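PDB 5CE6: FACT-Spt16 from Cicer arietinum, which is the Spt16 subunit of the histone chaperone complex FACT, its N-terminal domain probably helping to bind histones H3-H4 during transcription through chromatin. Local coordinates for residues 85-90 and 94-99. Residues are numbered along the deposited sequence; the frame is centred on the assembly and turned at random.
Sequences TIMVFT and IHVLCS
Ile86 and Leu97, and next along Val88 and His95, are antiparallel hydrogen-bonded pairs, each joined by two backbone bonds, the shortest from Val88 N to His95 O at 2.7 Å; the strand axes run at 171° to each other. Met87 with Val96 and Phe89 with Ile94 are the non-hydrogen-bonded pairs, and their side chains share one face of the sheet. There Ile94 does most of the joining. Its CG1 branch, anti to the carbonyl carbon (chi1 -58°), runs alongside the Phe89 ring and brings CD1 to 3.7 Å from Phe89 CD2, obliquely to the ring. The CG2 branch meets Met87 CG at 3.7 Å, diagonally across the strands. With only an alanine at Ile94, the Phe89 ring is likely to lose its cross-strand neighbour and Met87 CG its nearest one. Farther along, Thr85 CG2 touches Val96 CG1 at 3.7 Å as the two side chains cross at a slant, while Thr85 OG1 hydrogen-bonds to Pro83 O. Helices 26-42 and 69-78 cover this face, with Phe36 meeting the Phe89 ring edge-to-face. On the other face, Ile86 and Leu97 point the same way, with CD1 of Ile86 4.1 Å from CD2 of Leu97. His95 is held at both ring nitrogens, by His124 and Gln93, which should fix the rotation of the ring; helix 133-145 packs over Val88, His95 and Leu97. The two strands form a beta hairpin inside the six-stranded mixed sheet of the Spt16 N-terminal lobe, flanked by strands 53-58 and 120-125 and layered between helices, consistent with the aminopeptidase P-like N-terminal fold.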
loop_
_atom_site.group_PDB
_atom_site.type_symbol
_atom_site.label_atom_id
_atom_site.label_comp_id
_atom_site.label_asym_id
_atom_site.label_seq_id
_atom_site.Cartn_x
_atom_site.Cartn_y
_atom_site.Cartn_z
ATOM N N THR A 85 -2.553 -2.674 -21.405
ATOM C CA THR A 85 -3.970 -2.909 -21.647
ATOM C C THR A 85 -4.765 -1.672 -21.249
ATOM O O THR A 85 -4.488 -1.053 -20.225
ATOM C CB THR A 85 -4.473 -4.136 -20.855
ATOM O OG1 THR A 85 -3.813 -5.317 -21.328
ATOM C CG2 THR A 85 -5.975 -4.326 -21.009
ATOM N N ILE A 86 -5.744 -1.309 -22.073
ATOM C CA ILE A 86 -6.684 -0.247 -21.730
ATOM C C ILE A 86 -8.075 -0.859 -21.551
ATOM O O ILE A 86 -8.517 -1.648 -22.381
ATOM C CB ILE A 86 -6.752 0.787 -22.856
ATOM C CG1 ILE A 86 -5.393 1.475 -23.042
ATOM C CG2 ILE A 86 -7.850 1.802 -22.593
ATOM C CD1 ILE A 86 -5.236 2.124 -24.426
ATOM N N MET A 87 -8.762 -0.498 -20.472
ATOM C CA MET A 87 -10.116 -0.995 -20.248
ATOM C C MET A 87 -11.048 0.176 -19.982
ATOM O O MET A 87 -10.763 1.017 -19.124
ATOM C CB MET A 87 -10.140 -1.978 -19.073
ATOM C CG MET A 87 -11.497 -2.551 -18.758
ATOM S SD MET A 87 -11.324 -4.017 -17.716
ATOM C CE MET A 87 -10.466 -3.343 -16.303
ATOM N N VAL A 88 -12.153 0.229 -20.719
ATOM C CA VAL A 88 -13.111 1.324 -20.584
ATOM C C VAL A 88 -14.509 0.814 -20.244
ATOM O O VAL A 88 -15.114 0.054 -21.005
ATOM C CB VAL A 88 -13.182 2.183 -21.860
ATOM C CG1 VAL A 88 -14.255 3.250 -21.714
ATOM C CG2 VAL A 88 -11.833 2.834 -22.138
ATOM N N PHE A 89 -15.016 1.252 -19.099
ATOM C CA PHE A 89 -16.341 0.857 -18.647
ATOM C C PHE A 89 -17.360 1.878 -19.093
ATOM O O PHE A 89 -17.147 3.069 -18.917
ATOM C CB PHE A 89 -16.365 0.782 -17.124
ATOM C CG PHE A 89 -15.351 -0.155 -16.553
ATOM C CD1 PHE A 89 -14.084 0.299 -16.203
ATOM C CD2 PHE A 89 -15.664 -1.490 -16.364
ATOM C CE1 PHE A 89 -13.143 -0.567 -15.677
ATOM C CE2 PHE A 89 -14.737 -2.366 -15.842
ATOM C CZ PHE A 89 -13.472 -1.908 -15.494
ATOM N N THR A 90 -18.456 1.413 -19.692
ATOM C CA THR A 90 -19.592 2.279 -19.976
ATOM C C THR A 90 -20.829 1.662 -19.330
ATOM O O THR A 90 -20.743 0.598 -18.721
ATOM C CB THR A 90 -19.834 2.484 -21.498
ATOM O OG1 THR A 90 -20.450 1.322 -22.068
ATOM C CG2 THR A 90 -18.541 2.783 -22.237
ATOM N N ILE A 94 -18.107 -2.968 -21.786
ATOM C CA ILE A 94 -16.737 -2.796 -21.304
ATOM C C ILE A 94 -15.824 -3.042 -22.494
ATOM O O ILE A 94 -15.843 -4.123 -23.064
ATOM C CB ILE A 94 -16.385 -3.794 -20.198
ATOM C CG1 ILE A 94 -17.351 -3.639 -19.019
ATOM C CG2 ILE A 94 -14.945 -3.578 -19.712
ATOM C CD1 ILE A 94 -17.060 -4.558 -17.848
ATOM N N HIS A 95 -15.043 -2.037 -22.871
ATOM C CA HIS A 95 -14.131 -2.174 -23.996
ATOM C C HIS A 95 -12.727 -2.441 -23.493
ATOM O O HIS A 95 -12.272 -1.800 -22.555
ATOM C CB HIS A 95 -14.154 -0.907 -24.847
ATOM C CG HIS A 95 -15.455 -0.678 -25.542
ATOM N ND1 HIS A 95 -15.669 -1.032 -26.858
ATOM C CD2 HIS A 95 -16.614 -0.132 -25.107
ATOM C CE1 HIS A 95 -16.903 -0.714 -27.201
ATOM N NE2 HIS A 95 -17.498 -0.164 -26.154
ATOM N N VAL A 96 -12.050 -3.407 -24.101
ATOM C CA VAL A 96 -10.686 -3.726 -23.724
ATOM C C VAL A 96 -9.818 -3.660 -24.967
ATOM O O VAL A 96 -10.184 -4.214 -25.991
ATOM C CB VAL A 96 -10.589 -5.130 -23.108
ATOM C CG1 VAL A 96 -9.182 -5.405 -22.622
ATOM C CG2 VAL A 96 -11.576 -5.275 -21.939
ATOM N N LEU A 97 -8.694 -2.956 -24.882
ATOM C CA LEU A 97 -7.713 -2.934 -25.969
ATOM C C LEU A 97 -6.476 -3.640 -25.440
ATOM O O LEU A 97 -5.870 -3.182 -24.474
ATOM C CB LEU A 97 -7.368 -1.494 -26.359
ATOM C CG LEU A 97 -6.306 -1.308 -27.445
ATOM C CD1 LEU A 97 -6.638 -2.153 -28.656
ATOM C CD2 LEU A 97 -6.205 0.156 -27.834
ATOM N N CYS A 98 -6.118 -4.766 -26.053
ATOM C CA CYS A 98 -5.065 -5.625 -25.512
ATOM C C CYS A 98 -4.539 -6.573 -26.574
ATOM O O CYS A 98 -5.051 -6.603 -27.688
ATOM C CB CYS A 98 -5.604 -6.442 -24.332
ATOM S SG CYS A 98 -6.942 -7.586 -24.764
ATOM N N SER A 99 -3.534 -7.363 -26.210
ATOM C CA SER A 99 -2.962 -8.363 -27.114
ATOM C C SER A 99 -3.951 -9.494 -27.400
ATOM O O SER A 99 -4.911 -9.692 -26.654
ATOM C CB SER A 99 -1.692 -8.946 -26.493
ATOM O OG SER A 99 -2.018 -9.721 -25.353
#